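Local coordinates for protein putative efflux transporter (Bacteroides eggerthii, PDB 4L8J) that probably serves as the periplasmic adaptor (membrane-fusion) subunit of a tripartite efflux pump, at residues A13-Q18 against M256-S261; L37-S42 against L61-D66; G43-L48 against V144-R149; D183-V188 against R242-I247. All coordinates share one frame; numbering follows the deposited sequence.

In the fold
The four contacts trace the elongated, modular build of a membrane-fusion protein, in which the chain runs out along one arm and returns. Contacts 2 and 3 share the barrel-sandwich (lipoyl-like) domain, their centres about 8 Å apart; strands 43-47 and 61-65 are neighbours in one sheet, and the segments of the two contacts alternate along the chain. Contact 4 follows later in sequence, in the six-stranded barrel, its centre about 46 Å from that of contact 2. Contact 1 encloses all the others, pairing strand 8-17 with strand 256-259; its centre lies about 19 Å from that of contact 4 and 66 Å from that of contact 3.

Contact 1: A13-Q18 against M256-S261; sequences ATVSSQ and MNVPLS
Asn257 meets Ser16 twice, once through its backbone and once through its side chain. The backbone N of Asn257 donates to Ser16 O over 2.7 Å, nearly straight at 171°. The second bond is reached by following the asparagine outward. Its CB packs 3.4 Å from Ser16 OG and CG follows at 3.8 Å from the same oxygen; with CG turned beside the backbone N (chi1 -65°), the amide is carried toward the serine hydroxyl, and ND2 at the tip donates to Ser16 OG across 3.1 Å. That hydroxyl lies almost in the amide plane, 3° out of it, while ND2 also lies 3.8 Å from Gln18 CA. The in-plane bond from ND2 helps set the rotation of the amide, while the backbone bond sets the strand register.

Apolar groups join the strands beside this pair. Val15 and the selenomethionine Met256 cross at about a right angle, Val15 CG1 lying 3.6 Å from Met256 CB, and the bent Met256 chain brings SE within 3.9 Å of the same methyl. Val15 CG2 runs alongside Val258 CG1. Towards Ala13 the strands diverge, and a water donates to both Thr14 O and Asn257 O. Strand 256-259 also pairs with a strand of the second subunit. The arrangement is a short antiparallel pairing that joins the N-terminal strand to the returning chain, consistent with the membrane-proximal region of HlyD-family adaptors.

Contact 2: L37-S42 against L61-D66; sequences LAFRVS and LIAAID
The hydrophobic core of the barrel-sandwich domain is filled here by Phe39, Leu37 and Val41 on one side and by Ile62, Ala63 and Ile65 on the other, with no hydrogen bond passing between the two segments. Phe39 is the main wedge. With CG beside its backbone N, the ring reaches across to strand 61-65 and takes Ile65 CG2 over one face. This methyl stands 3.7 Å from the ring centroid and only 12° off the normal, a well-centred CH-pi contact. The far end of the ring meets Ala63: CZ is 3.6 Å from Ala63 CB, while Ala64 N lies at the ring edge, in plane.

The segments run nearly parallel, 6° apart in direction, but their backbones stand well separated, as expected of layers in a sandwich rather than neighbouring strands of one sheet. Strand 34-38 belongs to the sheet that contains strand 155-161, whereas strand 61-65 lies between strands 43-47 and 130-132. A classic beta bulge, in which Ile62 and Ala63 both face Leu131, is set into the pairing of strand 61-65 with strand 130-132.

Ile65 serves two neighbours with different branches. While CG2 covers the phenyl ring, CG1 sits between the backbone N and carbonyl carbon (chi1 61°) and carries CD1 to Val41 CG2, at 3.8 Å, and to Ser42 O, at 3.5 Å. At the other end Leu37 crosses Ile62 at about a right angle, CD1 approaching Ile62 CG1 to 3.9 Å, and both Leu37 and Ile62 also pack on Val157 of strand 155-161.

Contact 3: G43-L48 against V144-R149; sequences GQIINL and VENYQR
Strand 43-47 receives a beta turn along its edge, where the loop 144-149 folds back within the barrel-sandwich domain by backbone bonds at one end and apolar packing at the other. Gln44 and Arg149 form an antiparallel non-hydrogen-bonded pair. Next to it, Ile45 N donates to Gln148 O over 2.9 Å, and Tyr147 N returns a weak bond to Ile45 O. The type II turn from Glu145 to Gln148 is braced from within, as Glu145 N donates over 2.9 Å to Gln148 OE1 from above the carbonyl plane.

Ile45 divides its branches between partners. CG1 lies beside the backbone N (chi1 -69°) and carries CD1 to Val144 CG2, 3.5 Å away, the two side chains crossing at about a right angle; CG2 rests against Asn146. Leu48 CD2 packs 3.4 Å from Val144 O. Asn146 reaches across with CG anti to its N (chi1 -163°), and its ND2 makes a weak bond to Ile46 O. On the outer side, Ile46 CG2 meets Tyr147 CE1 at 4.1 Å, and Arg149 CG lies 3.9 Å from Gln44 CB.

Strand 43-47 thus lies between strand 61-65 and the short strand 149-150, into which the loop runs, while Ile45 and Val144 turn inward onto Ile156 of strand 155-161 and Leu48 reaches Ala63.

Contact 4: D183-V188 against R242-I247; sequences DATFKV and RLASDI
Leu243 places CG anti to its backbone N (chi1 169°), and Phe186 sets its own CG beside the backbone N (chi1 -52°); these rotations lay the two side chains side by side, pointing the same way. Leu243 CD1 then touches the ring at CE2, 3.7 Å away, in an off-centre CH-pi contact whose direction lies 30° from the ring normal. The same methyl rests 4.0 Å from Ala184 CB, so one leucine methyl touches two residues of the facing segment. Leu178 and Leu179 of helix 176-180 cover this apolar side further.

Here two strands of the six-stranded antiparallel barrel lie edge to edge, strand 185-188 against strand 242-246, with axes 4.8 Å apart at closest approach. Thr185 with Ala244 and Lys187 with Arg242 are hydrogen-bonded pairs, each joined by bonds in both directions; the straightest runs from Arg242 N to Lys187 O, at 2.8 Å and nearly linear. Between them Phe186 and Leu243 form the non-hydrogen-bonded pair.

The other face carries Thr185, Lys187, Arg242 and Ala244. Thr185 OG1 abuts Ala244 CB at 3.5 Å and shares a water with Arg242 O, the water donating to that carbonyl. Although their stems are paired, the charged ends of Lys187 and Arg242 part: Lys187 NZ bonds Asn199 OD1 on strand 198-205, whereas Arg242, bent at chi2 and chi3, forms a salt bridge through NE with Asp24 of strand 20-29.

Contact 1: A13-Q18 against M256-S261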
# COMPACT_ATOMS: atom_id res chain seq x y z
N ALA A 13 -16.19 -16.75 6.66
CA ALA A 13 -14.73 -16.77 6.62
C ALA A 13 -14.23 -16.63 8.02
O ALA A 13 -14.96 -16.12 8.89
CB ALA A 13 -14.20 -15.64 5.75
N THR A 14 -12.99 -17.06 8.24
CA THR A 14 -12.30 -16.94 9.52
C THR A 14 -11.54 -15.62 9.53
O THR A 14 -10.90 -15.31 8.53
CB THR A 14 -11.36 -18.15 9.68
OG1 THR A 14 -12.06 -19.34 9.30
CG2 THR A 14 -10.79 -18.27 11.09
N VAL A 15 -11.57 -14.86 10.63
CA VAL A 15 -10.81 -13.61 10.78
C VAL A 15 -9.31 -14.02 10.86
O VAL A 15 -8.97 -14.95 11.60
CB VAL A 15 -11.26 -12.82 12.04
CG1 VAL A 15 -10.40 -11.57 12.27
CG2 VAL A 15 -12.74 -12.43 11.95
N SER A 16 -8.45 -13.38 10.06
CA SER A 16 -7.02 -13.71 10.05
C SER A 16 -6.17 -12.48 10.39
O SER A 16 -6.55 -11.34 10.10
CB SER A 16 -6.61 -14.32 8.70
OG SER A 16 -6.72 -13.40 7.63
N SER A 17 -5.06 -12.72 11.09
CA SER A 17 -4.11 -11.67 11.45
C SER A 17 -3.39 -11.25 10.17
O SER A 17 -2.99 -12.12 9.40
CB SER A 17 -3.14 -12.20 12.50
OG SER A 17 -2.25 -11.16 12.88
N GLN A 18 -3.28 -9.96 9.91
CA GLN A 18 -2.67 -9.47 8.66
C GLN A 18 -1.33 -10.14 8.29
O GLN A 18 -1.16 -10.57 7.15
CB GLN A 18 -2.46 -7.94 8.76
CG GLN A 18 -1.71 -7.35 7.58
CD GLN A 18 -1.32 -5.92 7.84
OE1 GLN A 18 -1.04 -5.51 8.98
NE2 GLN A 18 -1.34 -5.13 6.79
N MSE A 256 -6.61 -7.02 11.44
CA MSE A 256 -7.29 -8.26 11.04
C MSE A 256 -7.81 -8.13 9.63
O MSE A 256 -8.22 -7.03 9.23
CB MSE A 256 -8.49 -8.58 11.97
CG MSE A 256 -8.15 -8.65 13.46
SE MSE A 256 -7.06 -10.22 13.84
CE MSE A 256 -5.56 -9.27 14.80
N ASN A 257 -7.79 -9.23 8.88
CA ASN A 257 -8.38 -9.28 7.55
C ASN A 257 -9.80 -9.79 7.61
O ASN A 257 -10.05 -10.85 8.22
CB ASN A 257 -7.64 -10.24 6.61
CG ASN A 257 -6.23 -9.90 6.25
OD1 ASN A 257 -5.96 -8.81 5.75
ND2 ASN A 257 -5.35 -10.90 6.33
N VAL A 258 -10.69 -9.11 6.89
CA VAL A 258 -12.05 -9.58 6.64
C VAL A 258 -12.41 -9.22 5.20
O VAL A 258 -12.07 -8.11 4.78
CB VAL A 258 -13.17 -9.12 7.62
CG1 VAL A 258 -12.90 -9.57 9.05
CG2 VAL A 258 -13.44 -7.62 7.55
N PRO A 259 -13.18 -10.05 4.46
CA PRO A 259 -13.64 -9.61 3.13
C PRO A 259 -14.51 -8.36 3.23
O PRO A 259 -15.20 -8.14 4.24
CB PRO A 259 -14.47 -10.80 2.63
CG PRO A 259 -13.85 -12.00 3.34
CD PRO A 259 -13.63 -11.43 4.74
N LEU A 260 -14.48 -7.52 2.21
CA LEU A 260 -15.31 -6.32 2.17
C LEU A 260 -16.80 -6.71 2.32
O LEU A 260 -17.54 -6.03 3.04
CB LEU A 260 -15.08 -5.55 0.85
CG LEU A 260 -16.06 -4.46 0.46
CD1 LEU A 260 -15.99 -3.31 1.42
CD2 LEU A 260 -15.83 -3.98 -0.97
N SER A 261 -17.21 -7.82 1.68
CA SER A 261 -18.61 -8.29 1.68
C SER A 261 -19.12 -8.66 3.11
O SER A 261 -20.31 -8.85 3.30
CB SER A 261 -18.77 -9.45 0.72
OG SER A 261 -18.10 -10.61 1.19
O HOH W 1 -11.20 -13.28 6.96

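Contact 2: L37-S42 against L61-D66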
# COMPACT_ATOMS: atom_id res chain seq x y z
N LEU A 37 15.28 -57.90 20.67
CA LEU A 37 15.73 -58.09 22.05
C LEU A 37 16.16 -59.50 22.23
O LEU A 37 15.49 -60.42 21.77
CB LEU A 37 14.65 -57.73 23.08
CG LEU A 37 14.37 -56.26 23.33
CD1 LEU A 37 13.48 -56.10 24.54
CD2 LEU A 37 15.67 -55.48 23.53
N ALA A 38 17.29 -59.70 22.89
CA ALA A 38 17.79 -61.04 23.11
C ALA A 38 18.51 -61.14 24.43
O ALA A 38 19.03 -60.13 24.93
CB ALA A 38 18.72 -61.43 21.98
N PHE A 39 18.54 -62.36 25.00
CA PHE A 39 19.28 -62.64 26.23
C PHE A 39 20.79 -62.62 25.93
O PHE A 39 21.20 -62.88 24.78
CB PHE A 39 18.87 -64.01 26.83
CG PHE A 39 17.54 -64.06 27.54
CD1 PHE A 39 17.44 -63.78 28.89
CD2 PHE A 39 16.39 -64.42 26.85
CE1 PHE A 39 16.21 -63.86 29.56
CE2 PHE A 39 15.15 -64.50 27.52
CZ PHE A 39 15.08 -64.20 28.86
N ARG A 40 21.62 -62.29 26.93
CA ARG A 40 23.07 -62.29 26.73
C ARG A 40 23.64 -63.65 27.22
O ARG A 40 24.84 -63.90 27.13
CB ARG A 40 23.74 -61.10 27.45
CG ARG A 40 23.34 -59.74 26.86
CD ARG A 40 23.88 -58.59 27.68
NE ARG A 40 23.28 -57.31 27.28
CZ ARG A 40 23.27 -56.21 28.03
NH1 ARG A 40 23.83 -56.21 29.24
NH2 ARG A 40 22.69 -55.10 27.59
N VAL A 41 22.74 -64.52 27.73
CA VAL A 41 23.02 -65.87 28.25
C VAL A 41 22.09 -66.85 27.57
O VAL A 41 21.09 -66.44 27.00
CB VAL A 41 22.93 -65.98 29.80
CG1 VAL A 41 24.11 -65.29 30.47
CG2 VAL A 41 21.61 -65.45 30.35
N SER A 42 22.42 -68.15 27.63
CA SER A 42 21.60 -69.22 27.07
C SER A 42 20.82 -69.89 28.19
O SER A 42 21.29 -69.95 29.33
CB SER A 42 22.48 -70.25 26.36
OG SER A 42 23.17 -69.66 25.26
N LEU A 61 10.19 -56.10 32.84
CA LEU A 61 10.55 -57.46 32.48
C LEU A 61 9.90 -57.88 31.15
O LEU A 61 8.72 -57.67 30.94
CB LEU A 61 10.16 -58.45 33.61
CG LEU A 61 10.56 -59.93 33.44
CD1 LEU A 61 12.07 -60.11 33.44
CD2 LEU A 61 9.96 -60.77 34.53
N ILE A 62 10.71 -58.42 30.23
CA ILE A 62 10.24 -58.95 28.94
C ILE A 62 10.17 -60.45 29.02
O ILE A 62 9.19 -61.06 28.58
CB ILE A 62 11.21 -58.51 27.78
CG1 ILE A 62 11.25 -56.97 27.62
CG2 ILE A 62 10.82 -59.25 26.46
CD1 ILE A 62 9.95 -56.36 27.12
N ALA A 63 11.24 -61.07 29.57
CA ALA A 63 11.34 -62.52 29.67
C ALA A 63 12.39 -62.90 30.68
O ALA A 63 13.27 -62.09 30.98
CB ALA A 63 11.69 -63.13 28.30
N ALA A 64 12.29 -64.11 31.24
CA ALA A 64 13.29 -64.61 32.18
C ALA A 64 13.60 -66.05 31.88
O ALA A 64 12.70 -66.80 31.52
CB ALA A 64 12.81 -64.48 33.63
N ILE A 65 14.89 -66.43 32.00
CA ILE A 65 15.31 -67.84 31.83
C ILE A 65 15.46 -68.44 33.22
O ILE A 65 15.62 -67.69 34.19
CB ILE A 65 16.58 -68.03 30.95
CG1 ILE A 65 17.82 -67.34 31.54
CG2 ILE A 65 16.35 -67.63 29.49
CD1 ILE A 65 19.13 -68.09 31.34
N ASP A 66 15.39 -69.80 33.33
CA ASP A 66 15.58 -70.55 34.57
C ASP A 66 17.00 -70.25 35.09
O ASP A 66 17.97 -70.55 34.40
CB ASP A 66 15.37 -72.06 34.30
CG ASP A 66 15.34 -72.97 35.52
OD1 ASP A 66 15.58 -72.47 36.65
OD2 ASP A 66 15.03 -74.17 35.35

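Contact 3: G43-L48 against V144-R149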
# COMPACT_ATOMS: atom_id res chain seq x y z
N GLY A 43 19.62 -70.36 27.88
CA GLY A 43 18.81 -71.02 28.88
C GLY A 43 17.39 -71.30 28.44
O GLY A 43 17.05 -71.10 27.27
N GLN A 44 16.58 -71.78 29.38
CA GLN A 44 15.17 -72.07 29.14
C GLN A 44 14.28 -70.92 29.67
O GLN A 44 14.28 -70.65 30.88
CB GLN A 44 14.77 -73.41 29.78
CG GLN A 44 13.26 -73.67 29.77
CD GLN A 44 12.88 -75.09 30.13
OE1 GLN A 44 12.40 -75.84 29.27
NE2 GLN A 44 13.04 -75.47 31.41
N ILE A 45 13.48 -70.30 28.78
CA ILE A 45 12.53 -69.25 29.19
C ILE A 45 11.54 -69.88 30.17
O ILE A 45 11.07 -70.98 29.92
CB ILE A 45 11.82 -68.61 27.96
CG1 ILE A 45 12.83 -67.77 27.14
CG2 ILE A 45 10.62 -67.72 28.39
CD1 ILE A 45 12.48 -67.60 25.72
N ILE A 46 11.33 -69.26 31.33
CA ILE A 46 10.37 -69.76 32.34
C ILE A 46 9.29 -68.69 32.59
O ILE A 46 8.32 -68.94 33.31
CB ILE A 46 11.04 -70.20 33.64
CG1 ILE A 46 11.92 -69.06 34.25
CG2 ILE A 46 11.79 -71.54 33.44
CD1 ILE A 46 12.13 -69.14 35.79
N ASN A 47 9.51 -67.49 32.04
CA ASN A 47 8.55 -66.40 32.16
C ASN A 47 8.61 -65.53 30.91
O ASN A 47 9.68 -65.13 30.49
CB ASN A 47 8.80 -65.57 33.43
CG ASN A 47 7.66 -64.66 33.81
OD1 ASN A 47 6.60 -64.67 33.21
ND2 ASN A 47 7.84 -63.84 34.82
N LEU A 48 7.44 -65.29 30.31
CA LEU A 48 7.23 -64.46 29.14
C LEU A 48 5.98 -63.61 29.46
O LEU A 48 4.89 -63.92 29.02
CB LEU A 48 7.07 -65.37 27.91
CG LEU A 48 7.26 -64.76 26.52
CD1 LEU A 48 8.58 -63.99 26.41
CD2 LEU A 48 7.26 -65.84 25.48
N VAL A 144 9.32 -66.06 20.58
CA VAL A 144 9.51 -67.32 21.28
C VAL A 144 8.28 -67.64 22.12
O VAL A 144 7.39 -66.80 22.24
CB VAL A 144 10.80 -67.28 22.17
CG1 VAL A 144 12.06 -67.38 21.31
CG2 VAL A 144 10.84 -66.02 23.03
N GLU A 145 8.26 -68.82 22.73
CA GLU A 145 7.21 -69.31 23.62
C GLU A 145 7.78 -69.55 25.00
O GLU A 145 8.98 -69.75 25.13
CB GLU A 145 6.62 -70.63 23.07
CG GLU A 145 5.76 -70.47 21.83
CD GLU A 145 4.27 -70.51 22.11
OE1 GLU A 145 3.79 -71.53 22.67
OE2 GLU A 145 3.58 -69.52 21.76
N ASN A 146 6.91 -69.60 26.03
CA ASN A 146 7.39 -69.89 27.38
C ASN A 146 7.81 -71.36 27.46
O ASN A 146 7.30 -72.18 26.69
CB ASN A 146 6.34 -69.54 28.44
CG ASN A 146 6.91 -69.44 29.84
OD1 ASN A 146 8.12 -69.50 30.04
ND2 ASN A 146 6.05 -69.26 30.85
N TYR A 147 8.80 -71.67 28.31
CA TYR A 147 9.43 -72.99 28.54
C TYR A 147 10.23 -73.46 27.29
O TYR A 147 10.67 -74.60 27.24
CB TYR A 147 8.44 -74.06 29.07
CG TYR A 147 7.92 -73.74 30.46
CD1 TYR A 147 8.71 -73.93 31.59
CD2 TYR A 147 6.67 -73.15 30.63
CE1 TYR A 147 8.25 -73.61 32.87
CE2 TYR A 147 6.20 -72.80 31.91
CZ TYR A 147 6.99 -73.04 33.02
OH TYR A 147 6.52 -72.72 34.28
N GLN A 148 10.48 -72.54 26.33
CA GLN A 148 11.32 -72.79 25.15
C GLN A 148 12.80 -72.47 25.50
O GLN A 148 13.08 -71.49 26.20
CB GLN A 148 10.84 -71.94 23.95
CG GLN A 148 11.76 -71.85 22.72
CD GLN A 148 11.12 -71.14 21.54
OE1 GLN A 148 9.90 -70.90 21.49
NE2 GLN A 148 11.91 -70.79 20.54
N ARG A 149 13.73 -73.31 25.00
CA ARG A 149 15.17 -73.16 25.22
C ARG A 149 15.75 -72.26 24.13
O ARG A 149 15.40 -72.42 22.95
CB ARG A 149 15.86 -74.54 25.27
CG ARG A 149 15.42 -75.37 26.48
CD ARG A 149 16.09 -76.73 26.56
NE ARG A 149 15.87 -77.37 27.86
CZ ARG A 149 14.87 -78.21 28.14
NH1 ARG A 149 13.97 -78.51 27.21
NH2 ARG A 149 14.75 -78.74 29.35

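Contact 4: D183-V188 against R242-I247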
# COMPACT_ATOMS: atom_id res chain seq x y z
N ASP A 183 9.70 -18.08 15.92
CA ASP A 183 8.53 -18.63 16.61
C ASP A 183 7.48 -19.25 15.64
O ASP A 183 6.30 -19.33 15.99
CB ASP A 183 7.86 -17.57 17.54
CG ASP A 183 8.82 -16.86 18.51
OD1 ASP A 183 9.60 -17.57 19.20
OD2 ASP A 183 8.82 -15.61 18.54
N ALA A 184 7.90 -19.70 14.43
CA ALA A 184 7.02 -20.43 13.50
C ALA A 184 6.45 -21.65 14.26
O ALA A 184 7.18 -22.26 15.05
CB ALA A 184 7.82 -20.88 12.27
N THR A 185 5.16 -21.95 14.12
CA THR A 185 4.56 -23.10 14.83
C THR A 185 4.11 -24.18 13.84
O THR A 185 3.88 -23.90 12.68
CB THR A 185 3.38 -22.64 15.73
OG1 THR A 185 2.32 -22.14 14.91
CG2 THR A 185 3.79 -21.59 16.78
N PHE A 186 3.98 -25.42 14.33
CA PHE A 186 3.52 -26.59 13.57
C PHE A 186 2.41 -27.25 14.32
O PHE A 186 2.59 -27.57 15.50
CB PHE A 186 4.67 -27.61 13.32
CG PHE A 186 5.93 -27.06 12.73
CD1 PHE A 186 6.90 -26.47 13.53
CD2 PHE A 186 6.16 -27.11 11.36
CE1 PHE A 186 8.08 -25.96 12.98
CE2 PHE A 186 7.34 -26.61 10.80
CZ PHE A 186 8.29 -26.03 11.62
N LYS A 187 1.27 -27.44 13.66
CA LYS A 187 0.11 -28.12 14.23
C LYS A 187 -0.26 -29.27 13.31
O LYS A 187 -0.38 -29.07 12.09
CB LYS A 187 -1.08 -27.15 14.43
CG LYS A 187 -0.78 -25.91 15.28
CD LYS A 187 -0.91 -26.15 16.78
CE LYS A 187 -0.54 -24.92 17.59
NZ LYS A 187 0.93 -24.85 17.81
N VAL A 188 -0.38 -30.48 13.87
CA VAL A 188 -0.68 -31.70 13.13
C VAL A 188 -2.10 -32.18 13.34
O VAL A 188 -2.57 -32.32 14.46
CB VAL A 188 0.32 -32.83 13.49
CG1 VAL A 188 -0.03 -34.16 12.78
CG2 VAL A 188 1.74 -32.41 13.18
N ARG A 242 0.05 -27.90 9.59
CA ARG A 242 -0.25 -26.47 9.43
C ARG A 242 0.94 -25.69 10.00
O ARG A 242 1.26 -25.84 11.17
CB ARG A 242 -1.59 -26.12 10.15
CG ARG A 242 -1.84 -24.64 10.51
CD ARG A 242 -2.12 -23.70 9.36
NE ARG A 242 -3.17 -24.14 8.43
CZ ARG A 242 -4.46 -23.79 8.49
NH1 ARG A 242 -4.90 -23.04 9.49
NH2 ARG A 242 -5.30 -24.19 7.55
N LEU A 243 1.64 -24.95 9.14
CA LEU A 243 2.75 -24.07 9.52
C LEU A 243 2.20 -22.66 9.67
O LEU A 243 1.56 -22.19 8.72
CB LEU A 243 3.87 -24.11 8.45
CG LEU A 243 5.01 -23.04 8.56
CD1 LEU A 243 5.93 -23.33 9.72
CD2 LEU A 243 5.83 -22.97 7.27
N ALA A 244 2.40 -21.99 10.83
CA ALA A 244 1.97 -20.59 11.08
C ALA A 244 3.18 -19.74 11.41
O ALA A 244 3.94 -20.05 12.35
CB ALA A 244 0.94 -20.49 12.20
N SER A 245 3.41 -18.72 10.58
CA SER A 245 4.56 -17.86 10.72
C SER A 245 4.16 -16.39 10.72
O SER A 245 3.62 -15.90 9.72
CB SER A 245 5.55 -18.09 9.57
OG SER A 245 5.93 -19.45 9.42
N ASP A 246 4.49 -15.66 11.80
CA ASP A 246 4.27 -14.22 11.81
C ASP A 246 5.48 -13.59 11.14
O ASP A 246 6.56 -13.59 11.71
CB ASP A 246 3.99 -13.66 13.22
CG ASP A 246 3.52 -12.21 13.22
OD1 ASP A 246 3.72 -11.51 12.21
OD2 ASP A 246 2.98 -11.76 14.25
N ILE A 247 5.33 -13.11 9.90
CA ILE A 247 6.43 -12.51 9.16
C ILE A 247 6.64 -11.01 9.49
O ILE A 247 7.56 -10.40 8.95
CB ILE A 247 6.32 -12.72 7.63
CG1 ILE A 247 5.07 -12.04 7.03
CG2 ILE A 247 6.42 -14.23 7.27
CD1 ILE A 247 5.21 -11.92 5.49
O HOH W 2 0.70 -23.78 13.10